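Local coordinates for fructokinase (Xylella fastidiosa, PDB 3LKI), which probably phosphorylates fructose at the expense of ATP, as a sugar kinase of the PfkB (ribokinase-like) family, at residues B[196-201]-B[229-234]; B[261-266]-B[300-305]; B[38-43]-B[311-316]. All blocks are in the same frame, centred on the assembly; numbering follows the deposited sequence.

Contact 1. Residues B[196-201]-B[229-234]. With ATP (adenosine-5'-triphosphate), chain E.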
loop_
_atom_site.group_PDB
_atom_site.type_symbol
_atom_site.label_atom_id
_atom_site.label_comp_id
_atom_site.label_asym_id
_atom_site.label_seq_id
_atom_site.Cartn_x
_atom_site.Cartn_y
_atom_site.Cartn_z
ATOM N N LEU B 196 -3.400 14.585 25.545
ATOM C CA LEU B 196 -3.359 15.491 24.400
ATOM C C LEU B 196 -1.977 16.101 24.236
ATOM O O LEU B 196 -1.193 16.162 25.186
ATOM C CB LEU B 196 -4.338 16.648 24.592
ATOM C CG LEU B 196 -5.825 16.422 24.833
ATOM C CD1 LEU B 196 -6.473 17.761 25.161
ATOM C CD2 LEU B 196 -6.468 15.792 23.605
ATOM N N SER B 197 -1.686 16.565 23.026
ATOM C CA SER B 197 -0.412 17.217 22.761
ATOM C C SER B 197 -0.715 18.706 22.870
ATOM O O SER B 197 -1.880 19.101 22.861
ATOM C CB SER B 197 0.081 16.892 21.351
ATOM O OG SER B 197 -0.745 17.513 20.383
ATOM N N SER B 198 0.324 19.528 22.984
ATOM C CA SER B 198 0.139 20.974 23.083
ATOM C C SER B 198 -0.643 21.473 21.875
ATOM O O SER B 198 -1.507 22.338 21.992
ATOM C CB SER B 198 1.493 21.690 23.127
ATOM O OG SER B 198 2.328 21.173 24.146
ATOM N N GLU B 199 -0.319 20.921 20.712
ATOM C CA GLU B 199 -0.966 21.303 19.465
ATOM C C GLU B 199 -2.443 20.942 19.464
ATOM O O GLU B 199 -3.287 21.745 19.060
ATOM C CB GLU B 199 -0.276 20.619 18.278
ATOM C CG GLU B 199 1.246 20.748 18.245
ATOM C CD GLU B 199 1.949 19.772 19.183
ATOM O OE1 GLU B 199 1.901 19.973 20.418
ATOM O OE2 GLU B 199 2.550 18.797 18.681
ATOM N N GLU B 200 -2.753 19.728 19.916
ATOM C CA GLU B 200 -4.133 19.265 19.962
ATOM C C GLU B 200 -4.938 20.088 20.958
ATOM O O GLU B 200 -6.129 20.311 20.763
ATOM C CB GLU B 200 -4.179 17.777 20.320
ATOM C CG GLU B 200 -3.388 16.918 19.343
ATOM C CD GLU B 200 -3.368 15.446 19.708
ATOM O OE1 GLU B 200 -3.249 15.123 20.905
ATOM O OE2 GLU B 200 -3.448 14.609 18.790
ATOM N N LEU B 201 -4.286 20.546 22.023
ATOM C CA LEU B 201 -4.977 21.370 23.010
ATOM C C LEU B 201 -5.397 22.675 22.329
ATOM O O LEU B 201 -6.514 23.154 22.524
ATOM C CB LEU B 201 -4.064 21.668 24.203
ATOM C CG LEU B 201 -4.678 22.522 25.316
ATOM C CD1 LEU B 201 -6.005 21.922 25.763
ATOM C CD2 LEU B 201 -3.706 22.620 26.486
ATOM N N VAL B 229 -1.222 16.882 29.076
ATOM C CA VAL B 229 -0.903 17.638 27.874
ATOM C C VAL B 229 0.604 17.561 27.683
ATOM O O VAL B 229 1.368 17.943 28.570
ATOM C CB VAL B 229 -1.327 19.106 28.007
ATOM C CG1 VAL B 229 -1.016 19.848 26.728
ATOM C CG2 VAL B 229 -2.803 19.188 28.333
ATOM N N THR B 230 1.038 17.059 26.532
ATOM C CA THR B 230 2.466 16.927 26.277
ATOM C C THR B 230 3.032 17.912 25.269
ATOM O O THR B 230 2.333 18.775 24.742
ATOM C CB THR B 230 2.823 15.507 25.773
ATOM O OG1 THR B 230 2.192 15.277 24.507
ATOM C CG2 THR B 230 2.362 14.448 26.768
ATOM N N ASP B 231 4.330 17.746 25.037
ATOM C CA ASP B 231 5.144 18.506 24.095
ATOM C C ASP B 231 6.496 17.799 24.218
ATOM O O ASP B 231 6.679 17.012 25.143
ATOM C CB ASP B 231 5.231 19.988 24.483
ATOM C CG ASP B 231 5.578 20.195 25.935
ATOM O OD1 ASP B 231 5.752 21.370 26.330
ATOM O OD2 ASP B 231 5.668 19.190 26.675
ATOM N N ALA B 232 7.419 18.048 23.292
ATOM C CA ALA B 232 8.724 17.379 23.296
ATOM C C ALA B 232 9.421 17.209 24.653
ATOM O O ALA B 232 8.926 16.508 25.545
ATOM C CB ALA B 232 9.667 18.081 22.316
ATOM N N ALA B 233 10.582 17.839 24.802
ATOM C CA ALA B 233 11.344 17.739 26.043
ATOM C C ALA B 233 10.755 18.618 27.147
ATOM O O ALA B 233 11.176 18.549 28.300
ATOM C CB ALA B 233 12.799 18.112 25.786
ATOM N N GLY B 234 9.775 19.443 26.786
ATOM C CA GLY B 234 9.145 20.309 27.766
ATOM C C GLY B 234 8.383 19.480 28.777
ATOM O O GLY B 234 7.964 18.371 28.461
HETATM P PG ATP E . 3.726 11.135 19.186
HETATM O O1G ATP E . 2.468 11.823 18.732
HETATM O O2G ATP E . 3.517 9.663 19.515
HETATM O O3G ATP E . 4.821 11.302 18.119
HETATM P PB ATP E . 3.800 13.360 21.121
HETATM O O1B ATP E . 4.284 14.505 20.247
HETATM O O2B ATP E . 2.370 13.223 21.512
HETATM O O3B ATP E . 4.174 11.895 20.520
HETATM P PA ATP E . 5.906 14.255 22.951
HETATM O O1A ATP E . 6.985 14.340 21.901
HETATM O O2A ATP E . 5.294 15.503 23.507
HETATM O O3A ATP E . 4.672 13.315 22.454
HETATM O "O5'" ATP E . 6.010 12.957 24.293
HETATM C "C5'" ATP E . 6.075 11.695 24.891
HETATM C "C4'" ATP E . 6.736 11.799 26.250
HETATM O "O4'" ATP E . 8.006 11.246 25.868
HETATM C "C3'" ATP E . 7.174 13.197 26.761
HETATM O "O3'" ATP E . 6.218 13.823 27.591
HETATM C "C2'" ATP E . 8.448 12.885 27.433
HETATM O "O2'" ATP E . 8.217 12.382 28.770
HETATM C "C1'" ATP E . 9.102 11.885 26.522
HETATM N N9 ATP E . 9.979 12.644 25.512
HETATM C C8 ATP E . 9.721 12.970 24.186
HETATM N N7 ATP E . 10.752 13.651 23.613
HETATM C C5 ATP E . 11.694 13.776 24.546
HETATM C C6 ATP E . 13.063 14.376 24.649
HETATM N N6 ATP E . 13.600 14.988 23.574
HETATM N N1 ATP E . 13.761 14.290 25.872
HETATM C C2 ATP E . 13.242 13.664 27.010
HETATM N N3 ATP E . 11.991 13.089 26.982
HETATM C C4 ATP E . 11.197 13.110 25.805
#
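V229 sets both its methyl branches against the first helical turn beyond the neighbouring strand: CG1 lies 3.9 Å from L201 CD2, with the two side chains crossing at about a right angle. Beta-branched valine suits this place, where it pairs in parallel with L196 and lies on the same sheet face. L196 O meets V229 CA at 3.1 Å in a CA-H...O contact and accepts the T230 N-H at 2.8 Å. T230 pairs with S197 on the opposite face. With OG1 held between backbone N and carbonyl carbon (chi1 64°), T230 turns its hydroxyl to the alpha-phosphate, making a weak 3.3 Å bond to ATP O2A, an oxygen placed less surely than the rest. T230 O faces the helix start: S198 N donates a weak bond of 2.8 Å, and the serine hydroxyl lies nearby at a doubtfully short separation. That start is closed by a capping box, S197 OG accepting from E200 N (3.0 Å) and E200 OE1 from S197 N. D231, another ATP-binding residue, packs CB 3.2 Å from S198 OG, and the small side chain of A233 lets the turn run beside adenine, CB 3.9 Å from ATP N6. Strands 193-197 and 226-230 are neighbours in the large sheet of the ribokinase-like fold; strand 236-239 lies beyond, Y239 touching V229, while helix 212-220 packs A212 and V215 on L201.

Contact 2. Residues B[261-266]-B[300-305]. With ATP (adenosine-5'-triphosphate), chain E.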
loop_
_atom_site.group_PDB
_atom_site.type_symbol
_atom_site.label_atom_id
_atom_site.label_comp_id
_atom_site.label_asym_id
_atom_site.label_seq_id
_atom_site.Cartn_x
_atom_site.Cartn_y
_atom_site.Cartn_z
ATOM N N GLY B 261 5.131 9.342 22.336
ATOM C CA GLY B 261 3.910 9.538 23.092
ATOM C C GLY B 261 3.220 8.245 23.481
ATOM O O GLY B 261 2.697 8.126 24.589
ATOM N N ASP B 262 3.213 7.272 22.574
ATOM C CA ASP B 262 2.572 5.992 22.854
ATOM C C ASP B 262 3.321 5.258 23.957
ATOM O O ASP B 262 2.713 4.567 24.769
ATOM C CB ASP B 262 2.519 5.118 21.597
ATOM C CG ASP B 262 1.718 5.760 20.468
ATOM O OD1 ASP B 262 0.662 6.389 20.745
ATOM O OD2 ASP B 262 2.144 5.610 19.305
ATOM N N ALA B 263 4.641 5.403 23.976
ATOM C CA ALA B 263 5.465 4.765 24.992
ATOM C C ALA B 263 5.099 5.377 26.342
ATOM O O ALA B 263 4.980 4.667 27.343
ATOM C CB ALA B 263 6.931 5.001 24.696
ATOM N N PHE B 264 4.947 6.700 26.353
ATOM C CA PHE B 264 4.574 7.436 27.555
ATOM C C PHE B 264 3.251 6.852 28.053
ATOM O O PHE B 264 3.124 6.492 29.223
ATOM C CB PHE B 264 4.388 8.924 27.235
ATOM C CG PHE B 264 3.981 9.762 28.420
ATOM C CD1 PHE B 264 4.941 10.304 29.270
ATOM C CD2 PHE B 264 2.638 10.011 28.688
ATOM C CE1 PHE B 264 4.578 11.080 30.361
ATOM C CE2 PHE B 264 2.261 10.790 29.783
ATOM C CZ PHE B 264 3.233 11.326 30.617
ATOM N N VAL B 265 2.273 6.762 27.155
ATOM C CA VAL B 265 0.966 6.222 27.520
ATOM C C VAL B 265 1.127 4.805 28.043
ATOM O O VAL B 265 0.487 4.422 29.020
ATOM C CB VAL B 265 -0.014 6.222 26.321
ATOM C CG1 VAL B 265 -1.305 5.483 26.692
ATOM C CG2 VAL B 265 -0.337 7.667 25.919
ATOM N N GLY B 266 1.996 4.042 27.395
ATOM C CA GLY B 266 2.247 2.669 27.805
ATOM C C GLY B 266 2.719 2.581 29.249
ATOM O O GLY B 266 2.158 1.835 30.050
ATOM N N ALA B 300 7.213 9.136 31.999
ATOM C CA ALA B 300 8.160 10.002 31.302
ATOM C C ALA B 300 9.450 9.227 31.034
ATOM O O ALA B 300 10.076 9.401 29.984
ATOM C CB ALA B 300 8.458 11.249 32.137
ATOM N N ALA B 301 9.835 8.367 31.980
ATOM C CA ALA B 301 11.044 7.565 31.833
ATOM C C ALA B 301 10.905 6.603 30.657
ATOM O O ALA B 301 11.839 6.435 29.875
ATOM C CB ALA B 301 11.325 6.790 33.107
ATOM N N VAL B 302 9.742 5.964 30.542
ATOM C CA VAL B 302 9.492 5.029 29.444
ATOM C C VAL B 302 9.583 5.779 28.117
ATOM O O VAL B 302 10.231 5.327 27.177
ATOM C CB VAL B 302 8.090 4.366 29.564
ATOM C CG1 VAL B 302 7.898 3.364 28.435
ATOM C CG2 VAL B 302 7.953 3.663 30.918
ATOM N N GLY B 303 8.936 6.940 28.053
ATOM C CA GLY B 303 8.973 7.748 26.844
ATOM C C GLY B 303 10.387 8.154 26.458
ATOM O O GLY B 303 10.736 8.141 25.280
ATOM N N ALA B 304 11.201 8.509 27.449
ATOM C CA ALA B 304 12.578 8.914 27.185
ATOM C C ALA B 304 13.416 7.776 26.603
ATOM O O ALA B 304 14.194 7.988 25.679
ATOM C CB ALA B 304 13.230 9.444 28.464
ATOM N N LEU B 305 13.258 6.569 27.144
ATOM C CA LEU B 305 14.020 5.415 26.673
ATOM C C LEU B 305 13.591 4.940 25.291
ATOM O O LEU B 305 14.362 4.286 24.577
ATOM C CB LEU B 305 13.912 4.262 27.673
ATOM C CG LEU B 305 14.724 4.447 28.961
ATOM C CD1 LEU B 305 14.441 3.309 29.925
ATOM C CD2 LEU B 305 16.223 4.492 28.624
HETATM P PG ATP E . 3.726 11.135 19.186
HETATM O O1G ATP E . 2.468 11.823 18.732
HETATM O O2G ATP E . 3.517 9.663 19.515
HETATM O O3G ATP E . 4.821 11.302 18.119
HETATM P PB ATP E . 3.800 13.360 21.121
HETATM O O1B ATP E . 4.284 14.505 20.247
HETATM O O2B ATP E . 2.370 13.223 21.512
HETATM O O3B ATP E . 4.174 11.895 20.520
HETATM P PA ATP E . 5.906 14.255 22.951
HETATM O O1A ATP E . 6.985 14.340 21.901
HETATM O O2A ATP E . 5.294 15.503 23.507
HETATM O O3A ATP E . 4.672 13.315 22.454
HETATM O "O5'" ATP E . 6.010 12.957 24.293
HETATM C "C5'" ATP E . 6.075 11.695 24.891
HETATM C "C4'" ATP E . 6.736 11.799 26.250
HETATM O "O4'" ATP E . 8.006 11.246 25.868
HETATM C "C3'" ATP E . 7.174 13.197 26.761
HETATM O "O3'" ATP E . 6.218 13.823 27.591
HETATM C "C2'" ATP E . 8.448 12.885 27.433
HETATM O "O2'" ATP E . 8.217 12.382 28.770
HETATM C "C1'" ATP E . 9.102 11.885 26.522
HETATM N N9 ATP E . 9.979 12.644 25.512
HETATM C C8 ATP E . 9.721 12.970 24.186
HETATM N N7 ATP E . 10.752 13.651 23.613
HETATM C C5 ATP E . 11.694 13.776 24.546
HETATM C C6 ATP E . 13.063 14.376 24.649
HETATM N N6 ATP E . 13.600 14.988 23.574
HETATM N N1 ATP E . 13.761 14.290 25.872
HETATM C C2 ATP E . 13.242 13.664 27.010
HETATM N N3 ATP E . 11.991 13.089 26.982
HETATM C C4 ATP E . 11.197 13.110 25.805
#
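V302 CG1 packs 4.2 Å from A263 CB and also lies against the backbone carbonyl, 3.4 Å from A263 O. The valine reaches this carbonyl because CG1 stands anti to its backbone N (chi1 -178°). Beside it A263 CB rests 4.0 Å from G303 CA. With no side chain at G303 and a single methyl at A263, the two helix segments approach to 7.2 Å between axes, running roughly antiparallel at 146°. F264 projects out from its helix, and its ring lies obliquely beside A300, CE1 3.7 Å from A300 N. The first turn of helix 260-275 holds G261-D262, the Gly-Asp pair of the PfkB signature, and this helix start faces the triphosphate in this family. The polar contacts go to ATP: G261 N gives two weak bonds, one to O3B and one to O2G, each 3.3 Å. Glycine suits this place because the nucleotide phosphates pass directly over its alpha carbon. The ribose is met by van der Waals contact, F264 CD1 lying 3.8 Å from ATP C4' and the bare G303 CA 3.8 Å from O4'. V322 of helix 319-328 touches V302, and A299 of helix 289-307 touches F264.

Contact 3. Residues B[38-43]-B[311-316]. With K (potassium ion), chain C.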
loop_
_atom_site.group_PDB
_atom_site.type_symbol
_atom_site.label_atom_id
_atom_site.label_comp_id
_atom_site.label_asym_id
_atom_site.label_seq_id
_atom_site.Cartn_x
_atom_site.Cartn_y
_atom_site.Cartn_z
ATOM N N ALA B 38 -0.977 3.536 16.703
ATOM C CA ALA B 38 -0.995 4.128 18.039
ATOM C C ALA B 38 -1.326 3.135 19.158
ATOM O O ALA B 38 -0.499 2.887 20.039
ATOM C CB ALA B 38 -1.960 5.332 18.077
ATOM N N PRO B 39 -2.537 2.564 19.150
ATOM C CA PRO B 39 -2.856 1.612 20.222
ATOM C C PRO B 39 -1.973 0.357 20.231
ATOM O O PRO B 39 -1.766 -0.254 21.282
ATOM C CB PRO B 39 -4.339 1.304 19.993
ATOM C CG PRO B 39 -4.539 1.585 18.527
ATOM C CD PRO B 39 -3.709 2.815 18.291
ATOM N N ALA B 40 -1.447 -0.015 19.067
ATOM C CA ALA B 40 -0.583 -1.188 18.971
ATOM C C ALA B 40 0.731 -0.902 19.691
ATOM O O ALA B 40 1.253 -1.757 20.408
ATOM C CB ALA B 40 -0.317 -1.549 17.499
ATOM N N ASN B 41 1.257 0.302 19.495
ATOM C CA ASN B 41 2.503 0.709 20.137
ATOM C C ASN B 41 2.337 0.669 21.655
ATOM O O ASN B 41 3.201 0.166 22.366
ATOM C CB ASN B 41 2.907 2.125 19.699
ATOM C CG ASN B 41 3.410 2.174 18.260
ATOM O OD1 ASN B 41 3.906 1.180 17.736
ATOM N ND2 ASN B 41 3.300 3.340 17.624
ATOM N N VAL B 42 1.218 1.191 22.145
ATOM C CA VAL B 42 0.954 1.213 23.570
ATOM C C VAL B 42 0.943 -0.205 24.132
ATOM O O VAL B 42 1.543 -0.472 25.171
ATOM C CB VAL B 42 -0.390 1.918 23.869
ATOM C CG1 VAL B 42 -0.765 1.746 25.331
ATOM C CG2 VAL B 42 -0.274 3.410 23.532
ATOM N N ALA B 43 0.275 -1.112 23.424
ATOM C CA ALA B 43 0.187 -2.502 23.848
ATOM C C ALA B 43 1.573 -3.131 23.999
ATOM O O ALA B 43 1.857 -3.803 24.997
ATOM C CB ALA B 43 -0.640 -3.299 22.845
ATOM N N GLY B 311 12.565 2.926 15.612
ATOM C CA GLY B 311 11.308 2.218 15.381
ATOM C C GLY B 311 10.189 2.605 16.332
ATOM O O GLY B 311 9.989 3.777 16.612
ATOM N N ALA B 312 9.446 1.622 16.820
ATOM C CA ALA B 312 8.364 1.891 17.764
ATOM C C ALA B 312 8.198 0.651 18.635
ATOM O O ALA B 312 8.442 0.690 19.840
ATOM C CB ALA B 312 7.061 2.208 17.005
ATOM N N PHE B 313 7.797 -0.452 18.008
ATOM C CA PHE B 313 7.632 -1.714 18.718
ATOM C C PHE B 313 8.997 -2.100 19.263
ATOM O O PHE B 313 9.122 -2.607 20.376
ATOM C CB PHE B 313 7.157 -2.815 17.760
ATOM C CG PHE B 313 5.662 -2.878 17.574
ATOM C CD1 PHE B 313 4.902 -1.718 17.457
ATOM C CD2 PHE B 313 5.022 -4.115 17.461
ATOM C CE1 PHE B 313 3.526 -1.787 17.227
ATOM C CE2 PHE B 313 3.647 -4.194 17.229
ATOM C CZ PHE B 313 2.897 -3.027 17.112
ATOM N N THR B 314 10.018 -1.831 18.457
ATOM C CA THR B 314 11.398 -2.161 18.784
ATOM C C THR B 314 12.096 -1.167 19.712
ATOM O O THR B 314 13.189 -1.431 20.205
ATOM C CB THR B 314 12.227 -2.268 17.498
ATOM O OG1 THR B 314 12.162 -1.024 16.790
ATOM C CG2 THR B 314 11.679 -3.382 16.601
ATOM N N ALA B 315 11.472 -0.026 19.955
ATOM C CA ALA B 315 12.091 0.976 20.807
ATOM C C ALA B 315 11.571 0.980 22.232
ATOM O O ALA B 315 11.842 1.911 22.980
ATOM C CB ALA B 315 11.895 2.332 20.200
HETATM N N MSE B 316 10.837 -0.061 22.610
HETATM C CA MSE B 316 10.258 -0.135 23.951
HETATM C C MSE B 316 11.184 -0.796 24.977
HETATM O O MSE B 316 11.698 -1.891 24.758
HETATM C CB MSE B 316 8.907 -0.856 23.879
HETATM C CG MSE B 316 7.973 -0.261 22.830
HETATM SE SE MSE B 316 7.674 1.628 23.133
HETATM C CE MSE B 316 6.062 1.899 22.046
HETATM K K K C . 11.269 5.436 18.751
#
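N41 enters a buried corner between helix 38-49 and the 311-316 loop, which in this ribokinase-like fold also helps to form a potassium site. From its backbone the side chain sets out with CG beside the backbone N and anti to the carbonyl carbon (chi1 -72°). CB meets CE of M316, a selenomethionine, at 3.9 Å. CG then passes 3.9 Å from A312 CB, a methyl small enough to leave the amide room. At the tip OD1 comes into the edge of the F313 ring, in its plane, 3.0 Å from CE1; amide and ring planes stand 80° apart, and the weakly positive ring hydrogens probably suit the oxygen. The other end, ND2, donates to D262 OD2 of helix 260-275, which helps fix how the amide is turned. A40 supports the same ring from the helix side, CB 3.6 Å from F313 CZ, and the flexible tail of M316 bends so that CE reaches N41 O at 3.4 Å. G311 adopts backbone angles that only glycine takes up comfortably. The backbone oxygens of D256, N258, A306 and R309 bind the potassium together with G311 O, the ligand from 311-316, 3.0 Å from the metal.

Read from the N terminus, the chain first lays down 38-43, whose partner segment 311-316 arrives 268 residues later; contact 3 therefore closes the longest loop, and both other contacts lie inside it. Contact 1 opens and closes first within that loop, joining neighbouring strands of the large sheet with the helix start that follows. Contact 2 opens after it, in series and without crossing, and pairs helix 260-275 with helix 289-307. Contacts 1 and 2 both border the nucleotide, their centres 13 Å apart. Contacts 2 and 3 touch directly: A263 CB meets M316 SE at 3.8 Å, joining helix 260-275 to the 311-316 loop, while D262 and N41 tie it to helix 38-49.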